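Local atomic coordinates of YncI copper-binding domain-containing protein (Nocardia farcinica, PDB entry 3ESM), a protein that is functionally uncharacterised but, as a probably membrane-anchored YcnI-family protein with an immunoglobulin-like domain, may bind copper. Residues Tyr17-Phe22 and Arg87-Ile92; Val24-Glu29 and Gln107-Gly112; Thr30-Ala35 and Gly79-Gln84; Thr39-Arg44 and Glu99-Pro104. The protein carries 2 engineered substitutions. One frame throughout, in Å; residues are numbered along the deposited sequence. Where two conformers were deposited one is given.

How the contacts relate
All four contacts belong to one immunoglobulin-like domain without helices. Contact 1 is regular antiparallel pairing in the middle of one sheet, with one face buried and the other nearer the surface. Contact 4 belongs to the second sheet, where strands 33-43 and 100-109, paired further back, part beyond the Thr39-Pro104 bond and a water takes over; its Phe103 packs on Phe22 and Ile92 of contact 1. At the other end of these two strands lie contacts 2 and 3, with centres about 5 Å apart. Contact 2 is the most buried and relies on side-chain-to-backbone bonds of Gln107 and Tyr109, whereas contact 3 is a partly exposed single bridge to a loop, tied to contact 2 through Thr33.

Contact 1: residues Tyr17-Phe22 and Arg87-Ile92; sequences YSVVTF and RFVVSI
The amide of Phe22 gives its proton to Phe88 O over 2.8 Å (N to O) in an almost straight bond, 176° at the hydrogen. It belongs to an antiparallel ladder joining the two central strands of one sheet of the immunoglobulin-like sandwich. Ser18 with Ile92, Val20 with Val90 and Phe22 with Phe88 are hydrogen-bonded pairs, each closed by two bonds. Phe22 O, which accepts from Phe88 N, is also approached by Arg87 CA at 3.3 Å, a CA-H...O contact that recurs along the ladder.

The side chains of these pairs turn to the buried face, where Val38 and Val43 of the second sheet meet Phe22 and Ile92. Val20 CG2 rests on Ile92 CD1 at 4.1 Å. In Val90, CG1 stands between the backbone N and the carbonyl carbon (chi1 62°), which brings it into the plane of the Phe22 ring, at the edge, 3.9 Å from CE2. The Phe88 ring leads away from the partner strand to Trp54 and Trp71.

Val19, Thr21, Val89 and Ser91 occupy the other face. Thr21 CG2 lies against the aliphatic part of Arg87, 3.7 Å from CG, while Thr21 OG1 approaches Val89 CG2. Tightest is the diagonal contact between two valines, where Val19 CG1 and Val89 CG1 come within 3.3 Å, closer than usual for methyl groups.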
# COMPACT_ATOMS: atom_id res chain seq x y z
N TYR A 17 27.51 -0.20 -1.91
CA TYR A 17 26.35 -0.55 -2.71
C TYR A 17 26.05 -1.98 -2.49
O TYR A 17 26.96 -2.84 -2.58
CB TYR A 17 26.74 -0.51 -4.17
CG TYR A 17 26.59 0.79 -4.72
CD1 TYR A 17 25.48 1.06 -5.46
CD2 TYR A 17 27.53 1.76 -4.47
CE1 TYR A 17 25.32 2.22 -5.97
CE2 TYR A 17 27.37 2.96 -4.99
CZ TYR A 17 26.24 3.19 -5.73
OH TYR A 17 26.00 4.40 -6.30
N SER A 18 24.79 -2.31 -2.20
CA SER A 18 24.49 -3.73 -2.00
C SER A 18 23.21 -4.10 -2.71
O SER A 18 22.34 -3.25 -2.85
CB SER A 18 24.30 -4.07 -0.51
OG SER A 18 25.52 -4.00 0.22
N VAL A 19 23.10 -5.36 -3.13
CA VAL A 19 21.81 -5.92 -3.54
C VAL A 19 21.12 -6.37 -2.25
O VAL A 19 21.59 -7.32 -1.60
CB VAL A 19 21.98 -7.14 -4.48
CG1 VAL A 19 20.64 -7.78 -4.79
CG2 VAL A 19 22.68 -6.74 -5.79
N VAL A 20 20.01 -5.72 -1.88
CA VAL A 20 19.29 -6.03 -0.65
C VAL A 20 18.05 -6.83 -0.97
O VAL A 20 17.27 -6.43 -1.83
CB VAL A 20 18.88 -4.74 0.09
CG1 VAL A 20 18.11 -5.03 1.40
CG2 VAL A 20 20.12 -3.93 0.39
N THR A 21 17.90 -7.97 -0.30
CA THR A 21 16.77 -8.85 -0.56
C THR A 21 15.86 -8.80 0.64
O THR A 21 16.30 -9.07 1.76
CB THR A 21 17.25 -10.30 -0.74
OG1 THR A 21 17.97 -10.43 -1.98
CG2 THR A 21 16.04 -11.27 -0.73
N PHE A 22 14.59 -8.44 0.43
CA PHE A 22 13.57 -8.43 1.50
C PHE A 22 12.73 -9.67 1.34
O PHE A 22 12.11 -9.86 0.30
CB PHE A 22 12.69 -7.17 1.41
CG PHE A 22 13.46 -5.92 1.65
CD1 PHE A 22 13.76 -5.51 2.95
CD2 PHE A 22 13.91 -5.16 0.59
CE1 PHE A 22 14.50 -4.36 3.17
CE2 PHE A 22 14.67 -3.99 0.80
CZ PHE A 22 14.97 -3.61 2.09
N ARG A 87 10.60 -13.01 -2.16
CA ARG A 87 11.73 -12.09 -2.13
C ARG A 87 11.50 -10.87 -3.03
O ARG A 87 10.98 -10.99 -4.15
CB ARG A 87 13.03 -12.79 -2.54
CG ARG A 87 13.51 -13.88 -1.61
CD ARG A 87 14.73 -14.56 -2.25
NE ARG A 87 14.47 -14.83 -3.67
CZ ARG A 87 15.06 -14.19 -4.69
NH1 ARG A 87 15.97 -13.25 -4.46
NH2 ARG A 87 14.74 -14.51 -5.94
N PHE A 88 11.86 -9.70 -2.53
CA PHE A 88 11.75 -8.46 -3.28
C PHE A 88 13.16 -7.90 -3.22
O PHE A 88 13.71 -7.68 -2.12
CB PHE A 88 10.78 -7.52 -2.57
CG PHE A 88 9.37 -8.01 -2.57
CD1 PHE A 88 8.51 -7.68 -3.61
CD2 PHE A 88 8.89 -8.78 -1.51
CE1 PHE A 88 7.19 -8.13 -3.61
CE2 PHE A 88 7.57 -9.23 -1.51
CZ PHE A 88 6.74 -8.90 -2.56
N VAL A 89 13.73 -7.60 -4.38
CA VAL A 89 15.17 -7.31 -4.44
C VAL A 89 15.45 -5.92 -5.01
O VAL A 89 14.90 -5.52 -6.06
CB VAL A 89 15.92 -8.34 -5.31
CG1 VAL A 89 17.38 -7.95 -5.42
CG2 VAL A 89 15.73 -9.74 -4.75
N VAL A 90 16.25 -5.14 -4.29
CA VAL A 90 16.59 -3.82 -4.79
C VAL A 90 18.08 -3.58 -4.57
O VAL A 90 18.61 -3.89 -3.51
CB VAL A 90 15.72 -2.73 -4.12
CG1 VAL A 90 15.96 -2.67 -2.58
CG2 VAL A 90 15.88 -1.34 -4.79
N SER A 91 18.74 -3.03 -5.58
CA SER A 91 20.16 -2.72 -5.48
C SER A 91 20.31 -1.25 -5.18
O SER A 91 19.86 -0.41 -5.96
CB SER A 91 20.85 -3.04 -6.81
OG SER A 91 22.18 -2.55 -6.80
N ILE A 92 20.95 -0.93 -4.06
CA ILE A 92 21.00 0.47 -3.64
C ILE A 92 22.38 0.87 -3.16
O ILE A 92 23.19 0.02 -2.71
CB ILE A 92 20.01 0.73 -2.48
CG1 ILE A 92 20.37 -0.13 -1.25
CG2 ILE A 92 18.59 0.44 -2.95
CD1 ILE A 92 19.48 0.08 0.01

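Contact 2: residues Val24-Glu29 and Gln107-Gly112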
# COMPACT_ATOMS: atom_id res chain seq x y z
N VAL A 24 9.56 -11.63 2.54
CA VAL A 24 8.32 -11.27 3.19
C VAL A 24 7.37 -12.44 3.36
O VAL A 24 7.01 -13.09 2.36
CB VAL A 24 7.60 -10.24 2.31
CG1 VAL A 24 6.23 -9.83 2.93
CG2 VAL A 24 8.54 -9.03 2.07
N PRO A 25 6.93 -12.71 4.60
CA PRO A 25 6.01 -13.83 4.83
C PRO A 25 4.58 -13.39 4.68
O PRO A 25 4.24 -12.32 5.12
CB PRO A 25 6.21 -14.14 6.30
CG PRO A 25 6.48 -12.75 6.92
CD PRO A 25 7.32 -12.05 5.87
N THR A 26 3.73 -14.25 4.11
CA THR A 26 2.30 -13.97 4.11
C THR A 26 1.69 -14.53 5.39
O THR A 26 1.55 -15.74 5.53
CB THR A 26 1.64 -14.54 2.82
OG1 THR A 26 2.13 -13.78 1.71
CG2 THR A 26 0.14 -14.37 2.87
N GLU A 27 1.36 -13.64 6.32
CA GLU A 27 0.89 -14.04 7.65
C GLU A 27 -0.61 -13.91 7.78
O GLU A 27 -1.13 -13.20 8.64
CB GLU A 27 1.66 -13.26 8.72
CG GLU A 27 3.10 -13.75 8.73
CD GLU A 27 4.02 -13.11 9.76
OE1 GLU A 27 5.14 -13.66 9.92
OE2 GLU A 27 3.66 -12.09 10.42
N SER A 28 -1.30 -14.60 6.89
CA SER A 28 -2.73 -14.71 6.93
C SER A 28 -3.03 -16.14 6.53
O SER A 28 -2.26 -16.76 5.80
CB SER A 28 -3.38 -13.77 5.92
OG SER A 28 -4.76 -14.06 5.81
N GLU A 29 -4.16 -16.65 6.99
CA GLU A 29 -4.58 -17.96 6.49
C GLU A 29 -5.40 -17.88 5.21
O GLU A 29 -5.63 -18.91 4.56
CB GLU A 29 -5.33 -18.71 7.58
CG GLU A 29 -4.40 -19.07 8.72
CD GLU A 29 -5.06 -19.99 9.71
OE1 GLU A 29 -6.32 -20.00 9.75
OE2 GLU A 29 -4.33 -20.71 10.42
N GLN A 107 3.17 -3.66 4.13
CA GLN A 107 2.79 -4.87 3.35
C GLN A 107 1.29 -4.88 3.14
O GLN A 107 0.53 -4.93 4.10
CB GLN A 107 3.20 -6.11 4.16
CG GLN A 107 2.91 -7.46 3.49
CD GLN A 107 3.21 -8.63 4.45
OE1 GLN A 107 3.65 -8.39 5.58
NE2 GLN A 107 3.02 -9.87 4.00
N THR A 108 0.84 -4.90 1.88
CA THR A 108 -0.57 -4.88 1.60
C THR A 108 -1.07 -6.28 1.32
O THR A 108 -0.42 -7.02 0.54
CB THR A 108 -0.87 -4.01 0.34
OG1 THR A 108 -0.50 -2.63 0.59
CG2 THR A 108 -2.33 -4.09 -0.02
N TYR A 109 -2.24 -6.62 1.89
CA TYR A 109 -2.90 -7.91 1.65
C TYR A 109 -4.12 -7.76 0.78
O TYR A 109 -4.71 -6.68 0.72
CB TYR A 109 -3.34 -8.51 2.97
CG TYR A 109 -2.20 -9.15 3.73
CD1 TYR A 109 -2.01 -10.52 3.69
CD2 TYR A 109 -1.35 -8.38 4.52
CE1 TYR A 109 -1.02 -11.12 4.41
CE2 TYR A 109 -0.35 -8.99 5.27
CZ TYR A 109 -0.20 -10.36 5.20
OH TYR A 109 0.79 -11.02 5.92
N SER A 110 -4.48 -8.85 0.11
CA SER A 110 -5.61 -8.85 -0.80
C SER A 110 -6.94 -8.45 -0.17
O SER A 110 -7.87 -8.05 -0.89
CB SER A 110 -5.74 -10.22 -1.41
OG SER A 110 -5.85 -11.20 -0.39
N ASP A 111 -7.06 -8.63 1.14
CA ASP A 111 -8.32 -8.27 1.84
C ASP A 111 -8.40 -6.80 2.25
O ASP A 111 -9.34 -6.38 2.97
CB ASP A 111 -8.55 -9.17 3.06
CG ASP A 111 -7.48 -9.02 4.11
OD1 ASP A 111 -6.62 -8.11 3.98
OD2 ASP A 111 -7.48 -9.84 5.08
N GLY A 112 -7.41 -6.01 1.83
CA GLY A 112 -7.41 -4.59 2.10
C GLY A 112 -6.56 -4.16 3.29
O GLY A 112 -6.30 -2.97 3.45
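Two hydrogen bonds run from the Gln107 and Tyr109 side chains to the backbone of Val24-Glu29. The shorter joins Glu27 N to Tyr109 OH at 2.7 Å; the amide approaches the phenol in the plane of the ring, at its edge, and serves as donor. In the other, Gln107 NE2 donates to Pro25 O over 3.0 Å, standing 37° above the carbonyl plane and thus not on a lone pair. The Gln107 chain is fully extended (chi1 -179°, chi2 -174°), which carries its amide across to the other strand. There NE2 also bonds Thr33 OG1 and OE1 bonds Trp117 NE1, so both ends of the amide are held and its rotation is fixed.

These bonds tie together the two sheets of the immunoglobulin-like sandwich at one end, where strand 18-25 runs out into a loop and strand 100-109 enters a turn.

Packing surrounds the polar groups. Val24 CG1 and the Gln107 side chain approach from opposite directions, with CG1 3.4 Å from NE2. The Thr26 side chain runs antiparallel to that of Tyr109, with Thr26 CG2 3.8 Å from Tyr109 CE1, and Ser28 CB approaches the same ring carbon at 3.9 Å. The hydroxyl of Thr26 is engaged with Thr33 OG1 and Val80 O.

Arg113, outside the segments, makes a cation-pi contact with Tyr109 and a salt bridge with Asp111. Tyr109 to Gly112 form a type I turn, closed by Gly112 N on Tyr109 O at 3.0 Å; Ser110 O in this turn accepts from Ser68 OG of the second subunit.

Contact 3: residues Thr30-Ala35 and Gly79-Gln84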
# COMPACT_ATOMS: atom_id res chain seq x y z
N THR A 30 -5.85 -16.69 4.84
CA THR A 30 -6.71 -16.54 3.69
C THR A 30 -6.27 -15.48 2.68
O THR A 30 -6.49 -15.63 1.48
CB THR A 30 -8.12 -16.18 4.13
OG1 THR A 30 -8.05 -15.11 5.09
CG2 THR A 30 -8.77 -17.42 4.77
N ALA A 31 -5.67 -14.40 3.16
CA ALA A 31 -5.36 -13.26 2.27
C ALA A 31 -3.91 -13.38 1.77
O ALA A 31 -3.07 -14.00 2.43
CB ALA A 31 -5.54 -11.98 3.04
N ALA A 32 -3.63 -12.78 0.61
CA ALA A 32 -2.32 -12.91 -0.04
C ALA A 32 -1.62 -11.56 -0.04
O ALA A 32 -2.29 -10.53 0.04
CB ALA A 32 -2.52 -13.37 -1.47
N THR A 33 -0.30 -11.55 -0.08
CA THR A 33 0.42 -10.28 -0.17
C THR A 33 0.36 -9.79 -1.63
O THR A 33 0.81 -10.50 -2.54
CB THR A 33 1.89 -10.41 0.21
OG1 THR A 33 1.96 -10.82 1.59
CG2 THR A 33 2.60 -9.06 0.03
N THR A 34 -0.13 -8.57 -1.80
CA THR A 34 -0.29 -7.97 -3.15
C THR A 34 0.54 -6.73 -3.43
O THR A 34 0.69 -6.31 -4.59
CB THR A 34 -1.76 -7.62 -3.44
OG1 THR A 34 -2.22 -6.67 -2.47
CG2 THR A 34 -2.60 -8.91 -3.41
N ALA A 35 1.15 -6.17 -2.39
CA ALA A 35 2.11 -5.07 -2.62
C ALA A 35 3.04 -4.96 -1.43
O ALA A 35 2.70 -5.37 -0.30
CB ALA A 35 1.39 -3.76 -2.81
N GLY A 79 -0.90 -12.78 -6.14
CA GLY A 79 0.01 -12.37 -5.06
C GLY A 79 0.54 -13.54 -4.23
O GLY A 79 0.36 -14.71 -4.60
N VAL A 80 1.23 -13.24 -3.14
CA VAL A 80 1.94 -14.27 -2.39
C VAL A 80 0.97 -14.98 -1.46
O VAL A 80 0.34 -14.36 -0.59
CB VAL A 80 3.09 -13.66 -1.58
CG1 VAL A 80 3.93 -14.77 -0.89
CG2 VAL A 80 3.94 -12.74 -2.48
N GLN A 81 0.82 -16.29 -1.66
CA GLN A 81 -0.26 -17.02 -0.98
C GLN A 81 -0.02 -17.26 0.52
O GLN A 81 1.12 -17.29 0.98
CB GLN A 81 -0.53 -18.33 -1.71
CG GLN A 81 -1.02 -18.14 -3.14
CD GLN A 81 -2.26 -17.29 -3.17
OE1 GLN A 81 -3.27 -17.64 -2.56
NE2 GLN A 81 -2.18 -16.15 -3.83
N PRO A 82 -1.11 -17.44 1.30
CA PRO A 82 -0.96 -17.80 2.71
C PRO A 82 0.15 -18.84 2.94
O PRO A 82 0.24 -19.85 2.24
CB PRO A 82 -2.35 -18.33 3.08
CG PRO A 82 -3.29 -17.49 2.24
CD PRO A 82 -2.53 -17.36 0.90
N GLY A 83 1.02 -18.56 3.90
CA GLY A 83 2.04 -19.53 4.24
C GLY A 83 3.30 -19.48 3.40
O GLY A 83 4.27 -20.18 3.73
N GLN A 84 3.30 -18.68 2.34
CA GLN A 84 4.45 -18.61 1.43
C GLN A 84 5.24 -17.35 1.73
O GLN A 84 4.73 -16.44 2.39
CB GLN A 84 4.00 -18.59 -0.03
CG GLN A 84 3.20 -19.82 -0.46
CD GLN A 84 4.07 -21.02 -0.64
OE1 GLN A 84 5.19 -20.93 -1.15
NE2 GLN A 84 3.56 -22.18 -0.20
O HOH W 1 -5.12 -15.79 -1.37
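The carboxamide of Gln81 is the flat side-chain group that meets Thr30-Ala35, its NE2 lying 3.7 Å from Ala32 CB. The same nitrogen bonds Gly79 O, approaching from well above that carbonyl's plane, while OE1 takes a proton from a water that also donates to Thr30 O. A bend at chi2 (-57°) folds the Gln81 chain back over its own loop, and both ends of the amide have a partner, which favours this orientation.

Next to this amide along the loop, Thr33 and Val80 form a single antiparallel bridge with two backbone bonds. Thr33 N reaches Val80 O at 2.9 Å in the carbonyl plane, on a lone pair; Val80 N returns a bond to Thr33 O at 2.8 Å. Val80 O takes a further bond from Thr26 OG1. Gly79, with positive phi and no side chain, lets Thr33 O come within 3.2 Å of its CA. The bridged residues also touch through CB atoms 3.9 Å apart.

Pro82, the second residue of a type II turn from Gln81 to Gln84, sets its CG 3.5 Å from Ala31 O, a buried carbonyl without a hydrogen-bond partner in the model.

The bridge thus pins the loop between strands 66-73 and 85-93 to the start of strand 33-43, just before Thr34 and Ala35 form a classic bulge opposite Thr108 of strand 100-109.

Contact 4: residues Thr39-Arg44 and Glu99-Pro104; sequences TLPNVR and ETVSFP
Thr39 and Pro104 are joined by one backbone hydrogen bond, Thr39 N to Pro104 O at 2.8 Å, after which strands 33-43 and 100-109 diverge. The bond is straight, 169° at the hydrogen, and runs nearly along the C=O axis. This is where two neighbouring strands of a sheet in the immunoglobulin-like sandwich splay apart. A water fills in for the next rung, donating to Thr39 O at 2.9 Å and to Ser102 O at 2.7 Å, while Phe103 CA makes a CA-H...O contact with Thr39 O.

Thr39 and Pro104 also meet through their side chains, Thr39 CB lying 4.0 Å from Pro104 CD. Phe103 carries its CG anti to the carbonyl carbon (chi1 -56°), which swings the ring alongside strand 33-43. Thr39 O sits at the edge of this ring, near its plane. Leu40 CD2 comes obliquely to the same ring, 4.2 Å from CD1. Beyond the two segments, Phe22 and Ile92 pack on Phe103, so the ring joins this divide to the opposing sheet.

Pro41, at the centre of an inverse gamma turn, bridges the widening gap with its ring. Its CD presses on Phe103 CE1 at 3.5 Å. On the neighbouring carbon, Pro41 CG meets Val101 CG2 at 3.8 Å, the two side chains crossing at about a right angle.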
# COMPACT_ATOMS: atom_id res chain seq x y z
N THR A 39 10.76 1.75 2.75
CA THR A 39 11.33 3.09 2.87
C THR A 39 12.84 2.97 2.78
O THR A 39 13.44 2.16 3.50
CB THR A 39 10.97 3.67 4.24
OG1 THR A 39 9.55 3.90 4.31
CG2 THR A 39 11.71 4.95 4.49
N LEU A 40 13.46 3.74 1.87
CA LEU A 40 14.90 3.64 1.61
C LEU A 40 15.63 4.81 2.21
O LEU A 40 15.06 5.87 2.39
CB LEU A 40 15.23 3.61 0.10
CG LEU A 40 14.56 2.45 -0.66
CD1 LEU A 40 14.74 2.66 -2.16
CD2 LEU A 40 15.20 1.13 -0.23
N PRO A 41 16.91 4.61 2.50
CA PRO A 41 17.60 5.64 3.25
C PRO A 41 18.15 6.73 2.29
O PRO A 41 19.36 7.04 2.27
CB PRO A 41 18.70 4.86 3.97
CG PRO A 41 18.96 3.66 3.11
CD PRO A 41 17.61 3.32 2.49
N ASN A 42 17.25 7.29 1.49
CA ASN A 42 17.59 8.43 0.66
C ASN A 42 18.89 8.21 -0.10
O ASN A 42 19.80 9.04 -0.02
CB ASN A 42 17.70 9.68 1.52
CG ASN A 42 16.35 10.17 2.05
OD1 ASN A 42 16.24 11.30 2.55
ND2 ASN A 42 15.34 9.33 1.97
N VAL A 43 18.95 7.12 -0.86
CA VAL A 43 20.15 6.71 -1.59
C VAL A 43 20.23 7.33 -2.97
O VAL A 43 19.21 7.65 -3.57
CB VAL A 43 20.23 5.16 -1.73
CG1 VAL A 43 20.40 4.51 -0.35
CG2 VAL A 43 18.96 4.62 -2.40
N ARG A 44 21.44 7.50 -3.50
CA ARG A 44 21.56 8.06 -4.85
C ARG A 44 21.06 7.07 -5.90
O ARG A 44 20.44 7.46 -6.91
CB ARG A 44 23.02 8.39 -5.17
CG ARG A 44 23.69 9.32 -4.23
CD ARG A 44 23.61 10.75 -4.74
NE ARG A 44 22.30 10.96 -5.36
CZ ARG A 44 21.66 12.12 -5.40
NH1 ARG A 44 22.20 13.21 -4.85
NH2 ARG A 44 20.48 12.19 -5.98
N GLU A 99 26.38 2.58 11.71
CA GLU A 99 26.53 1.20 12.07
C GLU A 99 25.32 0.40 11.66
O GLU A 99 25.44 -0.76 11.35
CB GLU A 99 26.67 1.06 13.59
CG GLU A 99 27.94 1.66 14.17
CD GLU A 99 27.96 3.19 14.18
OE1 GLU A 99 26.87 3.84 14.34
OE2 GLU A 99 29.09 3.73 14.06
N THR A 100 24.17 1.04 11.72
CA THR A 100 22.92 0.33 11.48
C THR A 100 22.01 1.14 10.55
O THR A 100 21.96 2.35 10.66
CB THR A 100 22.15 0.14 12.78
OG1 THR A 100 23.07 -0.27 13.81
CG2 THR A 100 21.10 -0.94 12.59
N VAL A 101 21.30 0.46 9.65
CA VAL A 101 20.26 1.15 8.86
C VAL A 101 18.97 0.32 8.85
O VAL A 101 19.04 -0.90 8.75
CB VAL A 101 20.73 1.42 7.41
CG1 VAL A 101 21.16 0.13 6.71
CG2 VAL A 101 19.66 2.23 6.59
N SER A 102 17.82 0.97 8.97
CA SER A 102 16.54 0.24 8.96
C SER A 102 15.77 0.60 7.70
O SER A 102 15.97 1.68 7.14
CB SER A 102 15.71 0.50 10.22
OG SER A 102 16.45 -0.07 11.34
N PHE A 103 14.85 -0.29 7.34
CA PHE A 103 14.02 -0.13 6.15
C PHE A 103 12.56 -0.35 6.52
O PHE A 103 12.02 -1.40 6.26
CB PHE A 103 14.43 -1.11 5.05
CG PHE A 103 15.87 -1.03 4.66
CD1 PHE A 103 16.29 -0.19 3.63
CD2 PHE A 103 16.81 -1.81 5.31
CE1 PHE A 103 17.64 -0.13 3.25
CE2 PHE A 103 18.18 -1.76 4.94
CZ PHE A 103 18.59 -0.91 3.91
N PRO A 104 11.93 0.66 7.10
CA PRO A 104 10.51 0.54 7.49
C PRO A 104 9.72 0.07 6.25
O PRO A 104 10.01 0.54 5.14
CB PRO A 104 10.14 1.96 7.89
CG PRO A 104 11.44 2.56 8.37
CD PRO A 104 12.54 1.93 7.54
O HOH W 2 15.40 3.42 5.16
O HOH W 3 7.43 1.97 4.37